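Prenylcyclase (Actinoplanes teichomyceticus, PDB 6IJ1) probably cyclises or transfers prenyl chains, though its substrate and product are not established. Local coordinates at residues A192-D197 against L291-P296; E305-D310 against G318-D323; V129-P134 against G155-V160; V32-L37 against G326-A331. One frame throughout, in Å; residues are numbered along the deposited sequence.

Interaction 1. Residues A192-D197 against L291-P296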
# COMPACT_ATOMS: atom_id res chain seq x y z
N ALA A 192 5.53 10.10 -0.63
CA ALA A 192 4.93 9.20 0.35
C ALA A 192 5.36 9.66 1.73
O ALA A 192 6.46 10.20 1.90
CB ALA A 192 5.40 7.75 0.16
N TYR A 193 4.51 9.43 2.73
CA TYR A 193 4.91 9.68 4.10
C TYR A 193 5.55 8.45 4.71
O TYR A 193 6.69 8.54 5.20
CB TYR A 193 3.67 10.09 4.92
CG TYR A 193 3.97 10.54 6.35
CD1 TYR A 193 4.48 11.84 6.61
CD2 TYR A 193 3.70 9.69 7.44
CE1 TYR A 193 4.68 12.24 7.95
CE2 TYR A 193 3.89 10.11 8.77
CZ TYR A 193 4.40 11.40 8.98
OH TYR A 193 4.57 11.75 10.31
N TRP A 194 4.90 7.30 4.63
CA TRP A 194 5.35 6.10 5.31
C TRP A 194 6.33 5.25 4.50
O TRP A 194 6.71 4.19 5.00
CB TRP A 194 4.16 5.20 5.72
CG TRP A 194 3.17 5.89 6.64
CD1 TRP A 194 1.93 6.33 6.32
CD2 TRP A 194 3.34 6.12 8.05
NE1 TRP A 194 1.30 6.85 7.45
CE2 TRP A 194 2.16 6.74 8.52
CE3 TRP A 194 4.38 5.87 8.95
CZ2 TRP A 194 1.98 7.12 9.83
CZ3 TRP A 194 4.20 6.24 10.28
CH2 TRP A 194 3.02 6.87 10.70
N TRP A 195 6.64 5.61 3.26
CA TRP A 195 7.39 4.70 2.39
C TRP A 195 8.61 5.41 1.85
O TRP A 195 8.56 6.59 1.50
CB TRP A 195 6.52 4.20 1.21
CG TRP A 195 5.32 3.48 1.74
CD1 TRP A 195 4.07 4.02 2.00
CD2 TRP A 195 5.23 2.07 2.08
NE1 TRP A 195 3.23 3.03 2.50
CE2 TRP A 195 3.91 1.83 2.55
CE3 TRP A 195 6.13 1.00 2.06
CZ2 TRP A 195 3.50 0.58 3.00
CZ3 TRP A 195 5.71 -0.25 2.49
CH2 TRP A 195 4.41 -0.47 2.95
N ILE A 196 9.72 4.65 1.77
CA ILE A 196 10.96 5.15 1.19
C ILE A 196 10.82 5.40 -0.31
O ILE A 196 11.43 6.32 -0.85
CB ILE A 196 12.05 4.09 1.47
CG1 ILE A 196 12.39 4.13 2.96
CG2 ILE A 196 13.26 4.32 0.58
CD1 ILE A 196 13.10 5.40 3.39
N ASP A 197 10.04 4.58 -1.00
CA ASP A 197 9.96 4.58 -2.45
C ASP A 197 8.76 5.40 -2.90
O ASP A 197 7.64 4.97 -2.66
CB ASP A 197 9.84 3.15 -2.98
CG ASP A 197 11.01 2.27 -2.56
OD1 ASP A 197 12.19 2.66 -2.80
OD2 ASP A 197 10.77 1.18 -2.01
N LEU A 291 9.31 0.40 4.73
CA LEU A 291 8.36 1.29 5.41
C LEU A 291 9.17 2.14 6.37
O LEU A 291 9.89 1.59 7.21
CB LEU A 291 7.33 0.42 6.14
CG LEU A 291 6.03 0.94 6.72
CD1 LEU A 291 5.36 -0.28 7.31
CD2 LEU A 291 6.43 1.91 7.80
N ARG A 292 9.04 3.45 6.30
CA ARG A 292 9.74 4.29 7.28
C ARG A 292 8.74 4.69 8.36
O ARG A 292 7.71 5.33 8.06
CB ARG A 292 10.41 5.48 6.63
CG ARG A 292 9.51 6.41 5.84
CD ARG A 292 10.33 7.48 5.11
NE ARG A 292 9.47 8.41 4.39
CZ ARG A 292 9.91 9.29 3.51
NH1 ARG A 292 11.24 9.44 3.28
NH2 ARG A 292 9.07 10.06 2.83
N MET A 293 9.03 4.28 9.59
CA MET A 293 8.17 4.64 10.73
C MET A 293 8.52 6.07 11.15
O MET A 293 9.35 6.32 12.05
CB MET A 293 8.34 3.64 11.87
CG MET A 293 7.66 2.32 11.68
SD MET A 293 5.88 2.55 11.46
CE MET A 293 5.51 3.44 12.94
N VAL A 294 7.92 7.04 10.45
CA VAL A 294 8.21 8.44 10.70
C VAL A 294 7.96 8.76 12.17
O VAL A 294 7.04 8.25 12.81
CB VAL A 294 7.29 9.32 9.83
CG1 VAL A 294 7.71 10.83 9.91
CG2 VAL A 294 7.40 8.91 8.35
N LEU A 295 8.79 9.64 12.70
CA LEU A 295 8.59 9.99 14.10
C LEU A 295 7.28 10.77 14.22
O LEU A 295 6.96 11.54 13.34
CB LEU A 295 9.76 10.82 14.63
CG LEU A 295 11.05 9.96 14.76
CD1 LEU A 295 12.24 10.90 14.79
CD2 LEU A 295 10.98 8.97 15.90
N PRO A 296 6.57 10.61 15.34
CA PRO A 296 5.20 11.17 15.46
C PRO A 296 5.10 12.67 15.25
O PRO A 296 4.05 13.16 14.79
CB PRO A 296 4.80 10.79 16.88
CG PRO A 296 5.51 9.46 17.08
CD PRO A 296 6.81 9.57 16.34
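Arg292 and Val294 are the two knobs that segment 291-296 presses onto the loop 192-197, each into a differently shaped seat. The arginine, extended from CG to NE, lies across a row of carbonyls. Arg292 NE gives a nearly straight bond to Tyr193 O (2.9 Å, 169°) and Arg292 NH2 a more bent one to Ala192 O (2.8 Å), both acceptors near the guanidinium plane, while Trp195 O sits over one face; Arg292 NH2 also forms a salt bridge with Asp302. Arg292 N bonds to Trp194 O at 2.8 Å. Val294 fills the hollow over the Tyr193 ring: Val294 CG2 stands 3.9 Å from the ring centroid in a CH-pi contact, and Val294 CG1 packs 3.3 Å from Tyr193 OH, which is hydrogen-bonded to Glu298 O. Trp194 turns its CE3 edge to Arg292 O, while Met293 brings CE to 4.1 Å from Trp194 CZ3. Leu291 CB lies over one face of Trp195. An imidazole bound about 4 Å from the Tyr193 side chain, probably from the crystallisation liquor, may mark a pocket here. Behind, helix 158-164 packs Cys159 against Tyr193 and Trp194, helix 198-209 follows the loop, and strand 291-292 pairs antiparallel with strand 319-321.

Interaction 2. Residues E305-D310 against G318-D323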
# COMPACT_ATOMS: atom_id res chain seq x y z
N GLU A 305 17.73 12.22 7.97
CA GLU A 305 18.82 11.37 7.49
C GLU A 305 19.28 10.35 8.50
O GLU A 305 20.13 9.51 8.18
CB GLU A 305 20.00 12.25 7.07
CG GLU A 305 19.63 13.18 5.91
CD GLU A 305 20.74 14.15 5.56
OE1 GLU A 305 21.76 14.16 6.28
OE2 GLU A 305 20.58 14.91 4.57
N ASP A 306 18.69 10.31 9.68
CA ASP A 306 19.23 9.52 10.76
C ASP A 306 18.38 8.31 11.10
O ASP A 306 18.36 7.85 12.24
CB ASP A 306 19.43 10.42 11.99
CG ASP A 306 20.42 11.54 11.69
OD1 ASP A 306 21.41 11.26 11.00
OD2 ASP A 306 20.18 12.69 12.09
N TRP A 307 17.69 7.77 10.09
CA TRP A 307 16.91 6.57 10.31
C TRP A 307 17.78 5.46 10.88
O TRP A 307 18.94 5.29 10.46
CB TRP A 307 16.32 6.07 8.99
CG TRP A 307 15.50 7.06 8.28
CD1 TRP A 307 15.86 7.84 7.24
CD2 TRP A 307 14.14 7.40 8.60
NE1 TRP A 307 14.80 8.67 6.85
CE2 TRP A 307 13.73 8.38 7.66
CE3 TRP A 307 13.22 6.91 9.52
CZ2 TRP A 307 12.46 8.96 7.69
CZ3 TRP A 307 11.93 7.51 9.54
CH2 TRP A 307 11.57 8.48 8.61
N THR A 308 17.22 4.67 11.78
CA THR A 308 17.74 3.36 12.12
C THR A 308 17.10 2.34 11.20
O THR A 308 16.24 2.72 10.38
CB THR A 308 17.41 2.97 13.55
OG1 THR A 308 15.97 2.90 13.70
CG2 THR A 308 17.95 4.05 14.51
N PHE A 309 17.47 1.09 11.33
CA PHE A 309 16.96 0.03 10.46
C PHE A 309 16.47 -1.16 11.26
O PHE A 309 17.13 -1.60 12.24
CB PHE A 309 18.00 -0.42 9.41
CG PHE A 309 18.37 0.65 8.49
CD1 PHE A 309 17.64 0.85 7.32
CD2 PHE A 309 19.47 1.48 8.77
CE1 PHE A 309 17.97 1.89 6.48
CE2 PHE A 309 19.81 2.51 7.91
CZ PHE A 309 19.05 2.70 6.75
N ASP A 310 15.31 -1.68 10.86
CA ASP A 310 14.73 -2.92 11.43
C ASP A 310 14.55 -2.82 12.95
O ASP A 310 14.65 -3.83 13.62
CB ASP A 310 15.53 -4.14 10.97
CG ASP A 310 15.72 -4.17 9.46
OD1 ASP A 310 14.73 -4.27 8.75
OD2 ASP A 310 16.86 -4.10 9.03
N GLY A 318 11.15 5.86 14.13
CA GLY A 318 12.38 6.40 13.57
C GLY A 318 13.19 5.38 12.83
O GLY A 318 14.36 5.64 12.51
N THR A 319 12.60 4.22 12.52
CA THR A 319 13.32 3.15 11.84
C THR A 319 12.74 2.96 10.44
O THR A 319 11.57 3.24 10.18
CB THR A 319 13.21 1.86 12.66
OG1 THR A 319 14.34 1.04 12.40
CG2 THR A 319 11.94 1.03 12.32
N ILE A 320 13.59 2.44 9.55
CA ILE A 320 13.14 1.92 8.25
C ILE A 320 13.02 0.41 8.39
O ILE A 320 14.01 -0.26 8.73
CB ILE A 320 14.11 2.29 7.14
CG1 ILE A 320 14.03 3.78 6.90
CG2 ILE A 320 13.71 1.54 5.83
CD1 ILE A 320 15.24 4.30 6.11
N ALA A 321 11.82 -0.11 8.19
CA ALA A 321 11.52 -1.52 8.41
C ALA A 321 11.33 -2.20 7.07
O ALA A 321 11.23 -1.54 6.02
CB ALA A 321 10.24 -1.66 9.25
N ARG A 322 11.28 -3.52 7.10
CA ARG A 322 10.97 -4.29 5.92
C ARG A 322 9.90 -5.32 6.26
O ARG A 322 9.67 -5.65 7.43
CB ARG A 322 12.23 -4.99 5.35
CG ARG A 322 12.63 -6.17 6.13
CD ARG A 322 14.07 -6.66 5.62
NE ARG A 322 15.11 -5.84 6.23
CZ ARG A 322 16.27 -5.54 5.62
NH1 ARG A 322 16.51 -5.98 4.38
NH2 ARG A 322 17.19 -4.84 6.30
N ASP A 323 9.23 -5.81 5.22
CA ASP A 323 8.26 -6.88 5.37
C ASP A 323 9.01 -8.19 5.62
O ASP A 323 9.41 -8.90 4.67
CB ASP A 323 7.37 -6.97 4.10
CG ASP A 323 8.15 -7.07 2.80
OD1 ASP A 323 9.14 -6.32 2.58
OD2 ASP A 323 7.71 -7.86 1.93
O HOH W 1 12.27 -4.71 9.63
O HOH W 2 14.60 -2.17 6.88
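Ile320 packs against Trp307 at the buried centre of a short parallel strand pair, 308-309 beside 319-321. Ile320 CD1 lies 3.5 Å from Trp307 CG, over the face of the indole in a CH-pi contact, the two side chains crossing at about a right angle. Beneath them the backbone alternates donors and acceptors: Thr308 N bonds to Gly318 O, Ile320 N to Thr308 O, and Asp310 N to Ile320 O, the last almost straight at 175°.

Phe309 and Thr308 lie on the solvent side. The phenylalanine runs alongside the isoleucine, pointing the same way, with Phe309 CE1 3.7 Å from Ile320 CD1. On the opposite face of the sheet, Thr308 OG1, held between its own backbone N and carbonyl carbon (chi1 62°), comes 2.8 Å from Thr319 OG1 in a hydrogen bond that either could donate; Thr319 OG1 also receives Gly311 N.

Beyond, toward Arg322, the packing gives way to charge and water. The guanidinium grips the carboxylate side-on, Arg322 NE to Asp310 OD1 at 3.0 Å and Arg322 NH2 to Asp310 OD2 at 2.8 Å, the second using the syn lone pair, with the two planes 28° apart. Two waters donate to Asp310 OD1; one continues to Ile320 O and the other accepts from Arg322 N.

Asp310 OD1 thus collects an arginine and two waters, an environment that should favour the charged carboxylate. Arg290 lies close to Arg322, and Asp310 probably offsets part of the local positive charge.

Interaction 3. Residues V129-P134 against G155-V160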
# COMPACT_ATOMS: atom_id res chain seq x y z
N VAL A 129 -5.84 12.91 3.35
CA VAL A 129 -6.31 12.01 4.38
C VAL A 129 -5.16 11.71 5.33
O VAL A 129 -4.06 11.37 4.87
CB VAL A 129 -6.84 10.72 3.76
CG1 VAL A 129 -7.37 9.79 4.80
CG2 VAL A 129 -7.98 11.02 2.73
N SER A 130 -5.40 11.89 6.63
CA SER A 130 -4.37 11.54 7.59
C SER A 130 -4.47 10.06 7.95
O SER A 130 -5.52 9.45 7.90
CB SER A 130 -4.48 12.36 8.88
OG SER A 130 -5.74 12.15 9.53
N THR A 131 -3.34 9.51 8.47
CA THR A 131 -3.41 8.13 8.91
C THR A 131 -4.21 7.98 10.22
O THR A 131 -4.91 6.97 10.44
CB THR A 131 -1.97 7.61 9.09
OG1 THR A 131 -1.33 7.68 7.82
CG2 THR A 131 -1.94 6.17 9.55
N TYR A 132 -4.04 8.94 11.12
CA TYR A 132 -4.70 8.93 12.41
C TYR A 132 -5.40 10.27 12.63
O TYR A 132 -5.07 11.28 12.04
CB TYR A 132 -3.65 8.75 13.56
CG TYR A 132 -2.86 7.46 13.48
CD1 TYR A 132 -3.38 6.27 13.94
CD2 TYR A 132 -1.55 7.49 12.94
CE1 TYR A 132 -2.60 5.12 13.85
CE2 TYR A 132 -0.79 6.33 12.88
CZ TYR A 132 -1.34 5.18 13.34
OH TYR A 132 -0.50 4.08 13.22
N VAL A 133 -6.33 10.25 13.62
CA VAL A 133 -6.98 11.47 14.09
C VAL A 133 -6.68 11.58 15.57
O VAL A 133 -6.64 10.55 16.25
CB VAL A 133 -8.51 11.46 13.87
CG1 VAL A 133 -8.81 11.51 12.39
CG2 VAL A 133 -9.12 10.25 14.45
N PRO A 134 -6.51 12.79 16.09
CA PRO A 134 -6.11 12.90 17.51
C PRO A 134 -7.14 12.32 18.46
O PRO A 134 -6.78 11.62 19.41
CB PRO A 134 -5.94 14.41 17.70
CG PRO A 134 -5.72 14.95 16.36
CD PRO A 134 -6.45 14.06 15.39
N GLY A 155 -1.29 14.53 10.39
CA GLY A 155 -1.33 15.36 9.22
C GLY A 155 -1.73 14.58 7.99
O GLY A 155 -1.80 13.35 8.04
N GLY A 156 -1.99 15.31 6.92
CA GLY A 156 -2.36 14.68 5.66
C GLY A 156 -1.19 13.89 5.10
O GLY A 156 -0.07 14.39 5.01
N HIS A 157 -1.48 12.68 4.62
CA HIS A 157 -0.41 11.79 4.13
C HIS A 157 -0.75 11.42 2.69
O HIS A 157 -1.80 10.81 2.42
CB HIS A 157 -0.37 10.56 4.98
CG HIS A 157 0.05 10.89 6.39
ND1 HIS A 157 -0.40 10.20 7.49
CD2 HIS A 157 0.94 11.80 6.85
CE1 HIS A 157 0.14 10.72 8.59
NE2 HIS A 157 0.95 11.70 8.24
N VAL A 158 0.17 11.73 1.77
CA VAL A 158 -0.15 11.56 0.36
C VAL A 158 -0.26 10.07 -0.01
O VAL A 158 -1.07 9.70 -0.87
CB VAL A 158 0.88 12.29 -0.52
CG1 VAL A 158 0.64 12.02 -2.00
CG2 VAL A 158 0.81 13.79 -0.29
N CYS A 159 0.54 9.19 0.61
CA CYS A 159 0.43 7.75 0.30
C CYS A 159 -0.90 7.14 0.74
O CYS A 159 -1.48 6.34 0.01
CB CYS A 159 1.62 7.00 0.98
SG CYS A 159 1.88 7.48 2.75
N VAL A 160 -1.39 7.54 1.92
CA VAL A 160 -2.70 7.06 2.38
C VAL A 160 -3.78 7.66 1.51
O VAL A 160 -4.73 6.97 1.12
CB VAL A 160 -2.85 7.44 3.86
CG1 VAL A 160 -4.25 7.07 4.34
CG2 VAL A 160 -1.73 6.73 4.70
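His157 meets Thr131 through the edge of its imidazole, and following this side chain outward traces the polar part of the contact. Its backbone comes first, His157 N binding Val129 O (2.9 Å, 163°). From there His157 CB lies 3.8 Å from Val129 O. With CG anti to the carbonyl carbon (chi1 -66°), the ring turns toward segment 129-134, and His157 CG comes 3.8 Å from Thr131 OG1. His157 ND1 makes the hydrogen bond, 2.7 Å from Thr131 OG1 and near the ring plane; either atom could be the donor. His157 CE1 passes 3.5 Å from Thr131 OG1, while CD2 lies against Tyr193 CG in a ring stack. At the tip, NE2 turns to Gly152 O outside the two segments, and Gly155 O lies over the centre of one ring face. The imidazole is therefore held at both nitrogens, which should fix its rotation.

Thr131 OG1 has a further partner in Trp194 NE1, so one buried hydroxyl joins the histidine to the indole. Val160 CG2 packs 3.3 Å from Thr131 OG1, and Val160 CG1 reaches Val129 CG1 at 4.2 Å. A free imidazole bound near His157, probably from the crystallisation liquor, may mark a pocket bordered by this aromatic cluster.

His157 occupies the N-cap position of helix 158-164, so the contact seats the start of that helix against the loop between helices 112-121 and 134-141. Helix 91-104 closes the valine side through Ala91 and Asp92, while Trp194 meets the imidazole edge-to-face.

Interaction 4. Residues V32-L37 against G326-A331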
# COMPACT_ATOMS: atom_id res chain seq x y z
N VAL A 32 0.16 -12.59 8.18
CA VAL A 32 0.82 -11.59 9.02
C VAL A 32 2.19 -11.25 8.42
O VAL A 32 2.82 -12.07 7.74
CB VAL A 32 1.00 -12.01 10.49
CG1 VAL A 32 -0.40 -12.45 11.08
CG2 VAL A 32 2.02 -13.16 10.63
N ASP A 33 2.62 -10.02 8.62
CA ASP A 33 3.95 -9.63 8.15
C ASP A 33 4.40 -8.42 8.95
O ASP A 33 3.64 -7.81 9.70
CB ASP A 33 3.95 -9.31 6.65
CG ASP A 33 5.29 -9.59 5.96
OD1 ASP A 33 6.30 -9.76 6.67
OD2 ASP A 33 5.29 -9.58 4.69
N TYR A 34 5.68 -8.06 8.77
CA TYR A 34 6.37 -7.02 9.52
C TYR A 34 6.63 -7.48 10.96
O TYR A 34 6.15 -8.53 11.40
CB TYR A 34 5.67 -5.63 9.45
CG TYR A 34 5.78 -5.02 8.07
CD1 TYR A 34 4.85 -5.31 7.09
CD2 TYR A 34 6.84 -4.19 7.77
CE1 TYR A 34 4.97 -4.75 5.79
CE2 TYR A 34 6.99 -3.63 6.46
CZ TYR A 34 6.04 -3.92 5.53
OH TYR A 34 6.16 -3.41 4.23
N ASP A 35 7.44 -6.72 11.65
CA ASP A 35 7.84 -7.10 13.00
C ASP A 35 8.01 -5.90 13.88
O ASP A 35 8.74 -5.98 14.87
CB ASP A 35 9.18 -7.92 12.88
CG ASP A 35 9.62 -8.57 14.15
OD1 ASP A 35 8.77 -9.24 14.82
OD2 ASP A 35 10.86 -8.45 14.44
N LEU A 36 7.38 -4.78 13.57
CA LEU A 36 7.60 -3.54 14.31
C LEU A 36 7.28 -3.68 15.78
O LEU A 36 8.01 -3.14 16.63
CB LEU A 36 6.72 -2.44 13.72
CG LEU A 36 7.27 -2.10 12.33
CD1 LEU A 36 6.18 -1.40 11.58
CD2 LEU A 36 8.49 -1.23 12.45
N LEU A 37 6.19 -4.36 16.10
CA LEU A 37 5.71 -4.54 17.46
C LEU A 37 4.87 -5.80 17.40
O LEU A 37 3.64 -5.76 17.50
CB LEU A 37 4.93 -3.30 17.91
CG LEU A 37 4.60 -3.26 19.42
CD1 LEU A 37 5.70 -3.90 20.27
CD2 LEU A 37 4.37 -1.82 19.85
N GLY A 326 8.25 -11.29 3.63
CA GLY A 326 8.16 -11.16 2.19
C GLY A 326 6.75 -11.23 1.63
O GLY A 326 6.59 -11.25 0.39
N LEU A 327 5.73 -11.17 2.49
CA LEU A 327 4.37 -11.31 1.94
C LEU A 327 3.95 -10.01 1.25
O LEU A 327 3.33 -10.04 0.18
CB LEU A 327 3.32 -11.65 3.02
CG LEU A 327 3.59 -12.80 4.00
CD1 LEU A 327 2.22 -13.15 4.67
CD2 LEU A 327 4.17 -14.00 3.37
N HIS A 328 4.27 -8.85 1.85
CA HIS A 328 3.84 -7.61 1.22
C HIS A 328 4.52 -7.43 -0.11
O HIS A 328 3.88 -7.10 -1.11
CB HIS A 328 4.16 -6.45 2.19
CG HIS A 328 3.49 -5.16 1.85
ND1 HIS A 328 3.77 -4.47 0.70
CD2 HIS A 328 2.52 -4.47 2.49
CE1 HIS A 328 3.02 -3.39 0.65
NE2 HIS A 328 2.23 -3.36 1.73
N THR A 329 5.82 -7.69 -0.17
CA THR A 329 6.54 -7.56 -1.45
C THR A 329 5.97 -8.51 -2.48
O THR A 329 5.72 -8.12 -3.62
CB THR A 329 8.05 -7.87 -1.27
OG1 THR A 329 8.65 -6.94 -0.37
CG2 THR A 329 8.81 -7.80 -2.62
N THR A 330 5.75 -9.76 -2.11
CA THR A 330 5.29 -10.73 -3.09
C THR A 330 3.90 -10.35 -3.60
O THR A 330 3.66 -10.45 -4.81
CB THR A 330 5.30 -12.11 -2.44
OG1 THR A 330 6.64 -12.43 -2.10
CG2 THR A 330 4.76 -13.17 -3.43
N ALA A 331 3.02 -9.93 -2.69
CA ALA A 331 1.69 -9.51 -3.17
C ALA A 331 1.80 -8.35 -4.13
O ALA A 331 1.11 -8.30 -5.18
CB ALA A 331 0.78 -9.16 -1.99
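Asp33 meets the first turn of helix 327-341 with a single carboxylate oxygen. Asp33 OD2 accepts from His328 N at 3.1 Å (154°), approached nearly along the C-O bond direction, and takes a weak, more bent bond from Leu327 N at 2.7 Å. Two amides at the helix start thus share one oxygen, and the positive end of the helix dipole would favour a charged aspartate. Leu327 packs around this grip, its CB 3.3 Å from Asp33 OD2 and its CD1 3.3 Å from Val32 O. Alongside, Tyr34 OH stands over one face of the His328 imidazole, offset toward the rim and 4.0 Å from His328 CG.

While OD2 turns to the helix, Asp33 OD1 takes Tyr34 N at 2.8 Å and also Phe325 N, so both oxygens are engaged. Tyr34 OH is held by Ala289 O. On the helix, Gly326 at the N-cap position offers its O to Thr330 N and Thr330 OG1 from opposite faces of its carbonyl plane.

Farther out, Tyr47 stacks on His328 and Ile44 of the same helix 42-52 touches Asp33, while helix 10-23 meets Leu327 through Phe20 and Leu21. The contact therefore joins the loop between these two N-terminal helices to the last helix of the chain.

Interactions 1, 3 and 4 are buried, whereas interaction 2 is nearer the surface, partly exposed and the farthest from the chain centre. Interactions 1 and 2 hold one sheet from its two sides, since strand 319-321 pairs with both 291-292 and 308-309; the Asp310-Arg322 pair and its waters belong to the more exposed side. Interactions 1 and 3 share an aromatic core joined through Thr131 OG1, with a buried arginine in interaction 1. Interaction 4 closes the longest chain loop, enclosing the other three, and places its buried carboxylate at a helix start. It meets interaction 2 through Asp323 and Thr329, and interaction 1 through Trp195, but does not touch interaction 3.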